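Local structure of thermotoga maritima TmcAL (Thermotoga maritima, 5Y0T) at residues P30-A35 / G346-S351; R44-V49 / L216-R221; K135-S138 / K144-L147; S259-K264 / K281-C286; V326-T331 / K381-E386. The protein belongs to the HIGH nucleotidyl transferase family of the HUP clan and holds adenosine-5'-rp-alpha-thio-triphosphate in a pocket. All coordinates share one frame; numbering follows the deposited sequence.

Interaction 1 of 5, residues P30-A35 / G346-S351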
# COMPACT_ATOMS: atom_id res chain seq x y z
N PRO A 30 -29.36 35.18 2.92
CA PRO A 30 -28.14 35.59 2.23
C PRO A 30 -28.38 35.87 0.75
O PRO A 30 -29.37 35.41 0.16
CB PRO A 30 -27.22 34.37 2.40
CG PRO A 30 -28.19 33.19 2.36
CD PRO A 30 -29.49 33.71 3.00
N ASP A 31 -27.48 36.65 0.16
CA ASP A 31 -27.50 36.90 -1.28
C ASP A 31 -26.96 35.66 -2.02
O ASP A 31 -27.39 35.35 -3.12
CB ASP A 31 -26.69 38.15 -1.62
CG ASP A 31 -27.29 39.41 -1.01
OD1 ASP A 31 -26.76 39.93 -0.01
OD2 ASP A 31 -28.33 39.84 -1.51
N TYR A 32 -26.02 34.96 -1.39
CA TYR A 32 -25.42 33.74 -1.93
C TYR A 32 -25.14 32.75 -0.82
O TYR A 32 -24.97 33.13 0.32
CB TYR A 32 -24.10 34.04 -2.68
CG TYR A 32 -24.24 35.08 -3.77
CD1 TYR A 32 -24.58 34.71 -5.07
CD2 TYR A 32 -24.03 36.43 -3.49
CE1 TYR A 32 -24.71 35.66 -6.07
CE2 TYR A 32 -24.17 37.39 -4.47
CZ TYR A 32 -24.51 36.99 -5.76
OH TYR A 32 -24.64 37.94 -6.73
N THR A 33 -25.04 31.47 -1.19
CA THR A 33 -24.70 30.40 -0.26
C THR A 33 -23.50 29.62 -0.80
O THR A 33 -23.51 29.16 -1.93
CB THR A 33 -25.89 29.45 -0.06
OG1 THR A 33 -26.97 30.19 0.52
CG2 THR A 33 -25.53 28.30 0.86
N ILE A 34 -22.48 29.47 0.04
CA ILE A 34 -21.27 28.78 -0.30
C ILE A 34 -21.09 27.60 0.65
O ILE A 34 -21.21 27.76 1.86
CB ILE A 34 -20.06 29.71 -0.20
CG1 ILE A 34 -20.18 30.84 -1.24
CG2 ILE A 34 -18.76 28.93 -0.38
CD1 ILE A 34 -19.12 31.93 -1.05
N ALA A 35 -20.82 26.41 0.10
CA ALA A 35 -20.56 25.24 0.95
C ALA A 35 -19.11 24.83 0.85
O ALA A 35 -18.54 24.87 -0.23
CB ALA A 35 -21.46 24.08 0.56
N GLY A 346 -24.13 31.45 -9.10
CA GLY A 346 -22.87 31.37 -8.38
C GLY A 346 -21.71 32.13 -9.01
O GLY A 346 -20.80 32.57 -8.29
N ARG A 347 -21.73 32.28 -10.34
CA ARG A 347 -20.71 33.07 -11.04
C ARG A 347 -20.45 34.43 -10.42
O ARG A 347 -19.31 34.89 -10.33
CB ARG A 347 -21.11 33.33 -12.50
CG ARG A 347 -21.05 32.14 -13.44
CD ARG A 347 -21.60 32.60 -14.81
NE ARG A 347 -21.44 31.60 -15.86
CZ ARG A 347 -22.12 31.61 -17.00
NH1 ARG A 347 -23.04 32.56 -17.23
NH2 ARG A 347 -21.90 30.67 -17.92
N GLU A 348 -21.54 35.08 -10.03
CA GLU A 348 -21.49 36.43 -9.49
C GLU A 348 -20.66 36.47 -8.21
O GLU A 348 -19.84 37.37 -8.04
CB GLU A 348 -22.91 36.95 -9.22
CG GLU A 348 -23.79 37.00 -10.48
CD GLU A 348 -25.27 37.18 -10.18
OE1 GLU A 348 -25.62 37.39 -8.99
OE2 GLU A 348 -26.08 37.11 -11.13
N ILE A 349 -20.86 35.51 -7.30
CA ILE A 349 -20.13 35.56 -6.03
C ILE A 349 -18.72 35.01 -6.25
O ILE A 349 -17.77 35.45 -5.61
CB ILE A 349 -20.86 34.80 -4.87
CG1 ILE A 349 -20.19 35.09 -3.52
CG2 ILE A 349 -20.91 33.29 -5.10
CD1 ILE A 349 -20.16 36.59 -3.17
N LEU A 350 -18.56 34.09 -7.20
CA LEU A 350 -17.22 33.59 -7.49
C LEU A 350 -16.35 34.70 -8.07
O LEU A 350 -15.17 34.83 -7.75
CB LEU A 350 -17.29 32.40 -8.44
CG LEU A 350 -15.94 31.76 -8.79
CD1 LEU A 350 -15.19 31.37 -7.52
CD2 LEU A 350 -16.16 30.55 -9.70
N SER A 351 -16.96 35.55 -8.90
CA SER A 351 -16.25 36.68 -9.47
C SER A 351 -15.77 37.65 -8.37
O SER A 351 -14.64 38.16 -8.41
CB SER A 351 -17.16 37.39 -10.48
OG SER A 351 -16.54 38.57 -10.96

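Interaction 2 of 5, residues R44-V49 / L216-R221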
# COMPACT_ATOMS: atom_id res chain seq x y z
N ARG A 44 -15.44 10.71 9.64
CA ARG A 44 -15.51 9.46 10.40
C ARG A 44 -14.49 8.40 9.94
O ARG A 44 -14.48 7.29 10.46
CB ARG A 44 -16.91 8.85 10.30
CG ARG A 44 -18.00 9.56 11.09
CD ARG A 44 -19.39 9.08 10.64
NE ARG A 44 -19.42 7.65 10.32
CZ ARG A 44 -19.89 6.70 11.12
NH1 ARG A 44 -20.39 7.02 12.31
NH2 ARG A 44 -19.88 5.43 10.74
N GLY A 45 -13.69 8.73 8.93
CA GLY A 45 -12.73 7.78 8.38
C GLY A 45 -13.32 6.79 7.39
O GLY A 45 -12.81 5.69 7.21
N GLU A 46 -14.40 7.18 6.73
CA GLU A 46 -15.03 6.33 5.72
C GLU A 46 -14.94 7.02 4.37
O GLU A 46 -14.78 8.23 4.32
CB GLU A 46 -16.50 6.06 6.06
CG GLU A 46 -16.72 5.27 7.35
CD GLU A 46 -18.14 4.78 7.47
OE1 GLU A 46 -18.51 3.84 6.73
OE2 GLU A 46 -18.89 5.33 8.32
N PRO A 47 -15.04 6.24 3.27
CA PRO A 47 -15.19 6.89 1.96
C PRO A 47 -16.59 7.47 1.84
O PRO A 47 -17.52 6.96 2.46
CB PRO A 47 -15.00 5.74 0.97
CG PRO A 47 -15.43 4.51 1.74
CD PRO A 47 -15.05 4.77 3.18
N ALA A 48 -16.73 8.51 1.02
CA ALA A 48 -18.05 9.00 0.67
C ALA A 48 -18.72 7.91 -0.16
O ALA A 48 -18.05 7.18 -0.91
CB ALA A 48 -17.95 10.30 -0.09
N VAL A 49 -20.02 7.76 -0.01
CA VAL A 49 -20.66 6.62 -0.65
C VAL A 49 -20.74 6.84 -2.18
O VAL A 49 -20.75 5.87 -2.95
CB VAL A 49 -22.05 6.34 -0.03
CG1 VAL A 49 -23.06 7.48 -0.34
CG2 VAL A 49 -22.55 4.97 -0.47
N LEU A 216 -28.86 1.29 4.92
CA LEU A 216 -30.01 0.91 4.09
C LEU A 216 -29.55 0.55 2.68
O LEU A 216 -30.04 -0.42 2.10
CB LEU A 216 -31.04 2.04 4.04
CG LEU A 216 -31.85 2.31 5.31
CD1 LEU A 216 -32.69 3.57 5.12
CD2 LEU A 216 -32.75 1.12 5.68
N MET A 217 -28.60 1.31 2.13
CA MET A 217 -28.04 0.96 0.82
C MET A 217 -27.39 -0.43 0.83
O MET A 217 -27.67 -1.24 -0.06
CB MET A 217 -27.02 1.99 0.38
CG MET A 217 -27.63 3.38 0.12
SD MET A 217 -26.34 4.49 -0.45
CE MET A 217 -26.96 6.08 0.09
N ARG A 218 -26.55 -0.71 1.83
CA ARG A 218 -25.94 -2.04 2.01
C ARG A 218 -26.96 -3.17 1.97
O ARG A 218 -26.73 -4.22 1.37
CB ARG A 218 -25.17 -2.13 3.33
CG ARG A 218 -23.89 -1.30 3.39
CD ARG A 218 -23.20 -1.45 4.75
NE ARG A 218 -21.84 -0.92 4.73
CZ ARG A 218 -21.50 0.32 5.09
NH1 ARG A 218 -22.43 1.16 5.51
NH2 ARG A 218 -20.23 0.72 5.02
N GLU A 219 -28.10 -2.94 2.63
CA GLU A 219 -29.15 -3.95 2.72
C GLU A 219 -30.05 -3.90 1.50
O GLU A 219 -31.06 -4.62 1.44
CB GLU A 219 -29.97 -3.75 3.99
CG GLU A 219 -29.19 -3.92 5.26
CD GLU A 219 -30.04 -3.71 6.49
OE1 GLU A 219 -31.23 -4.09 6.46
OE2 GLU A 219 -29.53 -3.16 7.48
N LYS A 220 -29.71 -3.03 0.57
CA LYS A 220 -30.48 -2.84 -0.66
C LYS A 220 -31.95 -2.53 -0.37
O LYS A 220 -32.83 -3.01 -1.08
CB LYS A 220 -30.36 -4.08 -1.55
CG LYS A 220 -28.98 -4.22 -2.17
CD LYS A 220 -28.50 -5.65 -2.19
CE LYS A 220 -27.10 -5.75 -2.80
NZ LYS A 220 -27.10 -5.32 -4.23
N ARG A 221 -32.21 -1.70 0.63
CA ARG A 221 -33.58 -1.29 0.84
C ARG A 221 -33.73 0.07 0.19
O ARG A 221 -33.69 1.11 0.85
CB ARG A 221 -33.89 -1.24 2.34
CG ARG A 221 -33.73 -2.58 3.07
CD ARG A 221 -33.42 -2.41 4.56
NE ARG A 221 -34.54 -1.88 5.34
CZ ARG A 221 -34.52 -1.68 6.66
NH1 ARG A 221 -33.43 -1.97 7.37
NH2 ARG A 221 -35.58 -1.20 7.28
O HOH W 1 -18.62 3.20 4.26
O HOH W 2 -21.12 3.67 6.66

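Interaction 3 of 5, residues K135-S138 / K144-L147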
# COMPACT_ATOMS: atom_id res chain seq x y z
N LYS A 135 -4.57 13.00 35.37
CA LYS A 135 -5.37 11.91 35.92
C LYS A 135 -5.58 10.77 34.91
O LYS A 135 -6.08 9.70 35.25
CB LYS A 135 -6.73 12.43 36.40
CG LYS A 135 -6.80 12.68 37.89
CD LYS A 135 -8.22 12.85 38.39
CE LYS A 135 -8.72 14.26 38.19
NZ LYS A 135 -10.00 14.49 38.92
N GLY A 136 -5.22 11.03 33.65
CA GLY A 136 -5.29 10.01 32.62
C GLY A 136 -6.51 10.05 31.72
O GLY A 136 -6.68 9.18 30.88
N TYR A 137 -7.36 11.07 31.88
CA TYR A 137 -8.52 11.19 31.01
C TYR A 137 -8.07 11.61 29.60
O TYR A 137 -7.06 12.28 29.45
CB TYR A 137 -9.53 12.20 31.57
CG TYR A 137 -10.30 11.71 32.78
CD1 TYR A 137 -11.10 10.58 32.71
CD2 TYR A 137 -10.24 12.39 33.99
CE1 TYR A 137 -11.81 10.13 33.82
CE2 TYR A 137 -10.95 11.95 35.10
CZ TYR A 137 -11.73 10.82 35.00
OH TYR A 137 -12.43 10.39 36.11
N SER A 138 -8.83 11.19 28.60
CA SER A 138 -8.61 11.64 27.22
C SER A 138 -8.90 13.13 27.09
O SER A 138 -9.65 13.69 27.90
CB SER A 138 -9.49 10.85 26.25
OG SER A 138 -10.85 11.24 26.40
N LYS A 144 -13.81 18.57 29.05
CA LYS A 144 -15.17 18.61 29.57
C LYS A 144 -15.19 18.83 31.08
O LYS A 144 -15.86 19.74 31.58
CB LYS A 144 -15.92 17.31 29.22
CG LYS A 144 -17.39 17.30 29.65
CD LYS A 144 -18.13 16.06 29.15
CE LYS A 144 -17.55 14.77 29.73
NZ LYS A 144 -18.37 13.58 29.36
N TYR A 145 -14.43 18.01 31.80
CA TYR A 145 -14.36 18.10 33.25
C TYR A 145 -13.76 19.43 33.69
O TYR A 145 -14.20 20.03 34.67
CB TYR A 145 -13.54 16.93 33.82
CG TYR A 145 -14.09 15.57 33.47
CD1 TYR A 145 -15.46 15.36 33.36
CD2 TYR A 145 -13.24 14.50 33.23
CE1 TYR A 145 -15.97 14.12 33.04
CE2 TYR A 145 -13.74 13.26 32.90
CZ TYR A 145 -15.10 13.07 32.81
OH TYR A 145 -15.59 11.83 32.48
N ALA A 146 -12.77 19.90 32.94
CA ALA A 146 -12.11 21.16 33.26
C ALA A 146 -13.08 22.33 33.09
O ALA A 146 -13.10 23.26 33.92
CB ALA A 146 -10.88 21.35 32.41
N LEU A 147 -13.88 22.28 32.03
CA LEU A 147 -14.88 23.32 31.78
C LEU A 147 -15.93 23.31 32.88
O LEU A 147 -16.34 24.36 33.37
CB LEU A 147 -15.52 23.13 30.41
CG LEU A 147 -14.64 23.50 29.22
CD1 LEU A 147 -15.27 23.03 27.92
CD2 LEU A 147 -14.40 25.00 29.17

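Interaction 4 of 5, residues S259-K264 / K281-C286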
# COMPACT_ATOMS: atom_id res chain seq x y z
N SER A 259 -3.91 -5.19 4.25
CA SER A 259 -2.72 -5.68 3.56
C SER A 259 -1.60 -4.63 3.60
O SER A 259 -0.43 -4.95 3.80
CB SER A 259 -3.05 -6.05 2.10
OG SER A 259 -3.92 -7.17 2.04
N PHE A 260 -1.97 -3.38 3.40
CA PHE A 260 -1.02 -2.28 3.44
C PHE A 260 -0.34 -2.20 4.84
O PHE A 260 0.87 -2.04 4.93
CB PHE A 260 -1.75 -0.98 3.07
CG PHE A 260 -0.88 0.25 3.07
CD1 PHE A 260 -0.69 0.97 4.25
CD2 PHE A 260 -0.29 0.71 1.91
CE1 PHE A 260 0.11 2.10 4.27
CE2 PHE A 260 0.51 1.86 1.92
CZ PHE A 260 0.71 2.55 3.10
N PHE A 261 -1.11 -2.37 5.91
CA PHE A 261 -0.52 -2.30 7.26
C PHE A 261 0.46 -3.43 7.53
O PHE A 261 1.37 -3.28 8.34
CB PHE A 261 -1.61 -2.29 8.35
CG PHE A 261 -2.60 -1.17 8.19
CD1 PHE A 261 -2.23 0.00 7.54
CD2 PHE A 261 -3.89 -1.30 8.65
CE1 PHE A 261 -3.13 1.04 7.36
CE2 PHE A 261 -4.81 -0.27 8.47
CZ PHE A 261 -4.43 0.90 7.83
N ARG A 262 0.31 -4.56 6.84
CA ARG A 262 1.27 -5.66 6.99
C ARG A 262 2.60 -5.37 6.30
O ARG A 262 3.56 -6.13 6.44
CB ARG A 262 0.70 -6.97 6.45
CG ARG A 262 -0.47 -7.51 7.23
CD ARG A 262 -0.87 -8.89 6.73
NE ARG A 262 -1.89 -9.48 7.59
CZ ARG A 262 -2.32 -10.73 7.50
NH1 ARG A 262 -1.81 -11.55 6.60
NH2 ARG A 262 -3.26 -11.16 8.35
N LEU A 263 2.64 -4.29 5.54
CA LEU A 263 3.86 -3.89 4.85
C LEU A 263 4.69 -2.94 5.71
O LEU A 263 5.84 -2.64 5.39
CB LEU A 263 3.50 -3.23 3.51
CG LEU A 263 2.75 -4.12 2.50
CD1 LEU A 263 2.35 -3.34 1.22
CD2 LEU A 263 3.59 -5.35 2.16
N LYS A 264 4.10 -2.48 6.82
CA LYS A 264 4.69 -1.39 7.60
C LYS A 264 5.08 -1.82 8.99
O LYS A 264 4.41 -2.66 9.60
CB LYS A 264 3.71 -0.22 7.70
CG LYS A 264 3.28 0.35 6.36
CD LYS A 264 4.48 0.86 5.58
CE LYS A 264 4.04 1.51 4.27
NZ LYS A 264 5.11 2.39 3.73
N LYS A 281 1.79 0.08 18.17
CA LYS A 281 1.91 -1.36 18.43
C LYS A 281 0.60 -2.07 18.14
O LYS A 281 0.60 -3.18 17.61
CB LYS A 281 2.35 -1.62 19.88
CG LYS A 281 2.57 -3.10 20.20
CD LYS A 281 3.16 -3.30 21.60
CE LYS A 281 3.52 -4.76 21.87
NZ LYS A 281 4.07 -4.95 23.26
N ARG A 282 -0.52 -1.44 18.47
CA ARG A 282 -1.82 -2.05 18.22
C ARG A 282 -2.08 -2.20 16.71
O ARG A 282 -2.56 -3.25 16.26
CB ARG A 282 -2.94 -1.24 18.89
CG ARG A 282 -2.83 -1.23 20.43
CD ARG A 282 -3.97 -0.47 21.09
NE ARG A 282 -5.21 -1.24 21.04
CZ ARG A 282 -5.60 -2.08 21.99
NH1 ARG A 282 -4.84 -2.26 23.07
NH2 ARG A 282 -6.74 -2.74 21.86
N PHE A 283 -1.75 -1.18 15.93
CA PHE A 283 -1.88 -1.29 14.48
C PHE A 283 -0.98 -2.41 13.96
O PHE A 283 -1.40 -3.23 13.16
CB PHE A 283 -1.53 0.03 13.77
CG PHE A 283 -2.72 0.85 13.36
CD1 PHE A 283 -3.62 1.32 14.31
CD2 PHE A 283 -2.95 1.17 12.02
CE1 PHE A 283 -4.72 2.09 13.95
CE2 PHE A 283 -4.05 1.94 11.64
CZ PHE A 283 -4.94 2.40 12.60
N HIS A 284 0.26 -2.45 14.45
CA HIS A 284 1.24 -3.41 13.96
C HIS A 284 0.83 -4.85 14.26
O HIS A 284 0.87 -5.71 13.37
CB HIS A 284 2.61 -3.12 14.58
CG HIS A 284 3.72 -3.94 14.00
ND1 HIS A 284 4.15 -5.11 14.58
CD2 HIS A 284 4.48 -3.76 12.89
CE1 HIS A 284 5.14 -5.62 13.85
NE2 HIS A 284 5.36 -4.81 12.83
N VAL A 285 0.44 -5.10 15.50
CA VAL A 285 0.06 -6.44 15.94
C VAL A 285 -1.27 -6.87 15.33
O VAL A 285 -1.38 -7.97 14.80
CB VAL A 285 -0.03 -6.52 17.49
CG1 VAL A 285 -0.46 -7.91 17.93
CG2 VAL A 285 1.32 -6.17 18.11
N CYS A 286 -2.28 -6.00 15.38
CA CYS A 286 -3.60 -6.38 14.88
C CYS A 286 -3.61 -6.63 13.38
O CYS A 286 -4.37 -7.47 12.89
CB CYS A 286 -4.65 -5.32 15.24
SG CYS A 286 -5.01 -5.27 17.02

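Interaction 5 of 5, residues V326-T331 / K381-E386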
# COMPACT_ATOMS: atom_id res chain seq x y z
N VAL A 326 0.67 17.63 9.12
CA VAL A 326 -0.58 18.03 9.79
C VAL A 326 -0.34 19.21 10.74
O VAL A 326 -1.18 20.11 10.85
CB VAL A 326 -1.22 16.84 10.56
CG1 VAL A 326 -2.44 17.30 11.33
CG2 VAL A 326 -1.61 15.75 9.60
N GLU A 327 0.82 19.23 11.39
CA GLU A 327 1.15 20.34 12.28
C GLU A 327 1.18 21.66 11.51
O GLU A 327 0.63 22.66 11.95
CB GLU A 327 2.48 20.10 12.98
CG GLU A 327 2.93 21.29 13.84
CD GLU A 327 2.04 21.50 15.05
OE1 GLU A 327 1.32 20.55 15.44
OE2 GLU A 327 2.05 22.62 15.61
N LYS A 328 1.85 21.66 10.36
CA LYS A 328 1.88 22.86 9.52
C LYS A 328 0.49 23.21 8.98
O LYS A 328 0.12 24.39 8.91
CB LYS A 328 2.85 22.67 8.35
CG LYS A 328 4.32 22.79 8.74
CD LYS A 328 5.21 22.84 7.49
CE LYS A 328 4.91 24.08 6.65
NZ LYS A 328 5.82 24.21 5.46
N SER A 329 -0.27 22.20 8.57
CA SER A 329 -1.62 22.47 8.05
C SER A 329 -2.52 23.05 9.15
O SER A 329 -3.36 23.90 8.87
CB SER A 329 -2.25 21.20 7.49
OG SER A 329 -1.49 20.66 6.42
N ASN A 330 -2.32 22.62 10.39
CA ASN A 330 -3.18 23.08 11.48
C ASN A 330 -2.74 24.42 12.08
O ASN A 330 -3.40 24.97 12.96
CB ASN A 330 -3.25 22.02 12.58
CG ASN A 330 -4.19 20.89 12.21
OD1 ASN A 330 -4.92 20.98 11.22
ND2 ASN A 330 -4.20 19.81 13.02
N THR A 331 -1.61 24.91 11.59
CA THR A 331 -1.05 26.21 11.95
C THR A 331 -1.33 27.23 10.84
O THR A 331 -1.94 28.27 11.07
CB THR A 331 0.47 26.11 12.22
OG1 THR A 331 0.71 25.18 13.28
CG2 THR A 331 1.03 27.47 12.63
N LYS A 381 4.44 27.53 -0.31
CA LYS A 381 4.40 26.82 -1.58
C LYS A 381 4.51 25.32 -1.39
O LYS A 381 3.74 24.54 -1.98
CB LYS A 381 5.51 27.32 -2.52
CG LYS A 381 5.23 28.71 -3.08
CD LYS A 381 6.06 28.98 -4.33
CE LYS A 381 5.51 30.15 -5.14
NZ LYS A 381 5.73 31.44 -4.46
N GLN A 382 5.44 24.89 -0.54
CA GLN A 382 5.61 23.46 -0.33
C GLN A 382 4.36 22.86 0.33
O GLN A 382 3.91 21.79 -0.05
CB GLN A 382 6.86 23.16 0.51
CG GLN A 382 7.30 21.69 0.45
CD GLN A 382 7.15 21.07 -0.95
OE1 GLN A 382 6.44 20.07 -1.12
NE2 GLN A 382 7.81 21.66 -1.96
N LEU A 383 3.77 23.58 1.29
CA LEU A 383 2.56 23.09 1.95
C LEU A 383 1.38 23.00 0.97
O LEU A 383 0.62 22.00 0.95
CB LEU A 383 2.20 24.01 3.12
CG LEU A 383 1.02 23.53 3.98
CD1 LEU A 383 1.31 22.14 4.57
CD2 LEU A 383 0.79 24.55 5.09
N PHE A 384 1.25 24.02 0.14
CA PHE A 384 0.24 24.04 -0.93
C PHE A 384 0.39 22.78 -1.77
O PHE A 384 -0.58 22.05 -1.98
CB PHE A 384 0.42 25.33 -1.77
CG PHE A 384 -0.56 25.51 -2.91
CD1 PHE A 384 -0.61 24.62 -3.98
CD2 PHE A 384 -1.37 26.64 -2.95
CE1 PHE A 384 -1.49 24.83 -5.04
CE2 PHE A 384 -2.23 26.87 -4.02
CZ PHE A 384 -2.30 25.95 -5.07
N LEU A 385 1.60 22.51 -2.26
CA LEU A 385 1.82 21.35 -3.10
C LEU A 385 1.52 20.04 -2.37
O LEU A 385 0.90 19.15 -2.94
CB LEU A 385 3.27 21.34 -3.63
CG LEU A 385 3.58 22.44 -4.65
CD1 LEU A 385 5.08 22.47 -5.02
CD2 LEU A 385 2.72 22.31 -5.90
N GLU A 386 1.95 19.92 -1.11
CA GLU A 386 1.65 18.72 -0.32
C GLU A 386 0.16 18.54 -0.07
O GLU A 386 -0.37 17.43 -0.19
CB GLU A 386 2.41 18.75 1.02
CG GLU A 386 3.92 18.66 0.80
CD GLU A 386 4.74 18.62 2.09
OE1 GLU A 386 4.16 18.63 3.19
OE2 GLU A 386 5.98 18.57 1.98

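Interaction 1 of 5, residues P30-A35 / G346-S351
Tyr32 and Glu348 make the polar part of this contact. Tyr32 OH donates a hydrogen bond to Glu348 OE1, with 2.5 Å between the two oxygens. OE1 accepts through its anti lone pair, the one away from OE2. The carboxylate lies at the edge of the ring, and the two planes are nearly perpendicular, 89° apart. The same OE1 also forms a salt bridge with Lys345, so two groups grip this oxygen.

The apolar part centres on Ile349. Its CB sits over one face of the Tyr32 ring in a CH-pi contact, 3.7 Å from the ring centroid. Its CD1 reaches Tyr32 CD2 at 3.9 Å.

The contact joins a strand of the mixed sheet of a HUP-type fold to a helix. Strand 32-38 runs parallel to strand 3-8. Helix 346-356 follows strand 337-343. The axes of segments 32-35 and 346-351 come within 9.0 Å and cross at -73°.

Ile34 adds a lighter touch two residues further on, since Tyr32 and Ile34 point to the same side. Ile34 CD1 meets Ile349 CG1 at 4.2 Å. With CG1 of Ile349 anti to its backbone N (chi1 -170°), that branch touches both Tyr32 and Ile34. Ile349 also touches Val66 of the neighbouring strand 66-70.

Interaction 2 of 5, residues R44-V49 / L216-R221
A salt-bridge network of Arg44, Glu46 and Arg218 ties the loop after strand 32-38 to the end of helix 210-218. The loop lies near the nucleotide pocket: the side chain of Glu46 is about 9 Å from the bound adenosine-5'-rp-alpha-thio-triphosphate. The helix ends in a Schellman motif, with Lys220 at positive phi.

Glu46 is shared between the two sides. Its OE2 takes a hydrogen bond from Arg44 NH2 at 2.6 Å, on the syn side but 30° out of the carboxylate plane. OE2 also receives a weak bond from Arg44 NE and forms a salt bridge with Arg214. Its OE1 faces Arg218. The direct ion pair is long, 4.0 Å from OE1 to Arg218 NH2, and two waters fill in. Each water oxygen lies 2.6 Å from Glu46 OE1 and donates to it. One accepts from Arg218 NH1, and the other, weakly, from NH2. The guanidinium and carboxylate planes are only 26° apart. Arg218 is extended from CG to NE, which carries its guanidinium across to the loop. Its strongest polar partner is Glu251, in a salt bridge through NH2. Glu46 is buried, and the arginines around it probably stabilise its negative charge.

Beside the charged groups the contact turns apolar. Val49 and Met217 reach toward each other tip to tip. Val49 CG2 meets Met217 SD at 3.8 Å, and Met217 CE lies 4.2 Å from Val49 CG1.

Interaction 3 of 5, residues K135-S138 / K144-L147
Tyr137 and Tyr145 carry this surface contact between a loop and the helix that follows it. The loop begins where helix 123-134 ends. Lys135 comes first; its NZ makes a long, weak ion pair with Glu132.

Gly136 follows with a phi of 99°. It closes the helix as a Schellman motif and turns the chain toward helix 139-153.

Tyr137 is next. With CG anti to its own carbonyl carbon (chi1 -73°), the ring presents a face to Tyr145. Tyr145 comes in edge first. Its CE2 stands 3.5 Å above the Tyr137 plane, over the ring centre, and lies 3.8 Å from Tyr137 CG. CD2 of Tyr145 sits nearer the rim, 3.7 Å from Tyr137 CD2. The centroids are 4.8 Å apart and the planes meet at 68°. This is an edge-to-face, or T-shaped, pair. Glu132 of helix 123-134 touches both tyrosines, so the pair also borders the preceding helix.

Ser138 ends the loop as the N-cap of helix 139-153. The aromatic pair therefore spans the corner between two successive helices, with Tyr137 just before the N-cap and Tyr145 within the second helix.

Only ring carbons meet across the pair. The C-H edge of Tyr145 carries slight positive charge and faces the pi cloud of Tyr137, so the attraction is probably weakly electrostatic as well as dispersive.

Interaction 4 of 5, residues S259-K264 / K281-C286
Phe261 and Phe283 meet as an edge-to-face pair. The edge of Phe283 points at the face of Phe261, with centroids 5.3 Å apart and planes at 55°. The tilt is well short of a right angle. Phe283 CE2 does the touching. It stands 3.9 Å above the Phe261 plane, toward the rim, and its nearest atom there is Phe261 CE2, also at 3.9 Å.

Phe261, on helix 254-261, has CG anti to its carbonyl carbon (chi1 -57°). Phe283 has chi1 -100°, away from the staggered positions, and its ring also meets Phe275 and Phe296 edge-to-face. Ile310 and Leu313 touch it too.

His284 takes a different course. Its CG is anti to the backbone N, and the imidazole reaches the backbone of Lys264. His284 CD2 is 3.5 Å from Lys264 O, which lies near the ring plane. That oxygen accepts a hydrogen bond from Arg288 NH2.

Phe261 to Lys264 form a type I beta turn. Arg262 there hydrogen-bonds to the backbone oxygens of Asn396 and Arg408 of the second subunit. Cys286, on the second helix, is in a disulfide with Cys299. The contact thus belongs to an aromatic cluster among helices 254-261, 279-289, 293-300 and 307-318, near the second subunit.

Interaction 5 of 5, residues V326-T331 / K381-E386
Ser329 OG is a polar atom gripped by more than one group, and it also touches Leu383 across the contact. It hydrogen-bonds to Phe325 O, one turn back in its own helix, and has a weak bond with Gln387 NE2. Leu383 CD1 comes within 3.7 Å of Ser329 OG. Ser329 is buried, and the two polar partners satisfy its hydroxyl.

Leu383 carries the rest of the contact. Its CG is anti to the backbone N (chi1 -174°), and its two methyls rest on Lys328 and Ser329 of helix 323-332. CD1 lies 4.1 Å from Lys328 CB as well as against Ser329. CD2 lies 3.9 Å from Lys328 O. One leucine tip thus covers both a side chain and a piece of backbone. It also touches Phe325, Lys332 and Gln335.

Lys328 points its CB toward the other helix. The chain then bends at chi3 (63°), and NZ forms a salt bridge with Asp380. Asp380 lies just before helix 381-399 and its OD1 takes a hydrogen bond from Leu383 N. One carboxylate thus joins the lysine to the first turn of the second helix. Glu386 OE1 is 6.2 Å from Lys328 NZ, too far for direct contact.

Two helices far apart in sequence are joined here by a leucine whose methyls lie against a lysine and a serine. The apolar touch is modest, and the attraction of Lys328 to Asp380, a residue just outside the two segments, probably adds an electrostatic component beside it.

The five contacts are spread through the chain and none touches another. Interaction 1 lies at the sheet, where strand 32-38 meets helix 346-356. Interactions 2, 3 and 4 come in its loop along the chain, 3 nested within 2 and 4 after both. Interaction 5 alternates with interaction 1, its second segment coming after the first contact closes. Centres of interactions 2 and 4 are about 25 Å apart, the shortest separation; interactions 1 and 4 are about 45 Å apart, on opposite sides of the chain's centre. Together they join the sheet, the loop near the bound nucleotide and the surrounding helices, and interaction 4 borders the second subunit.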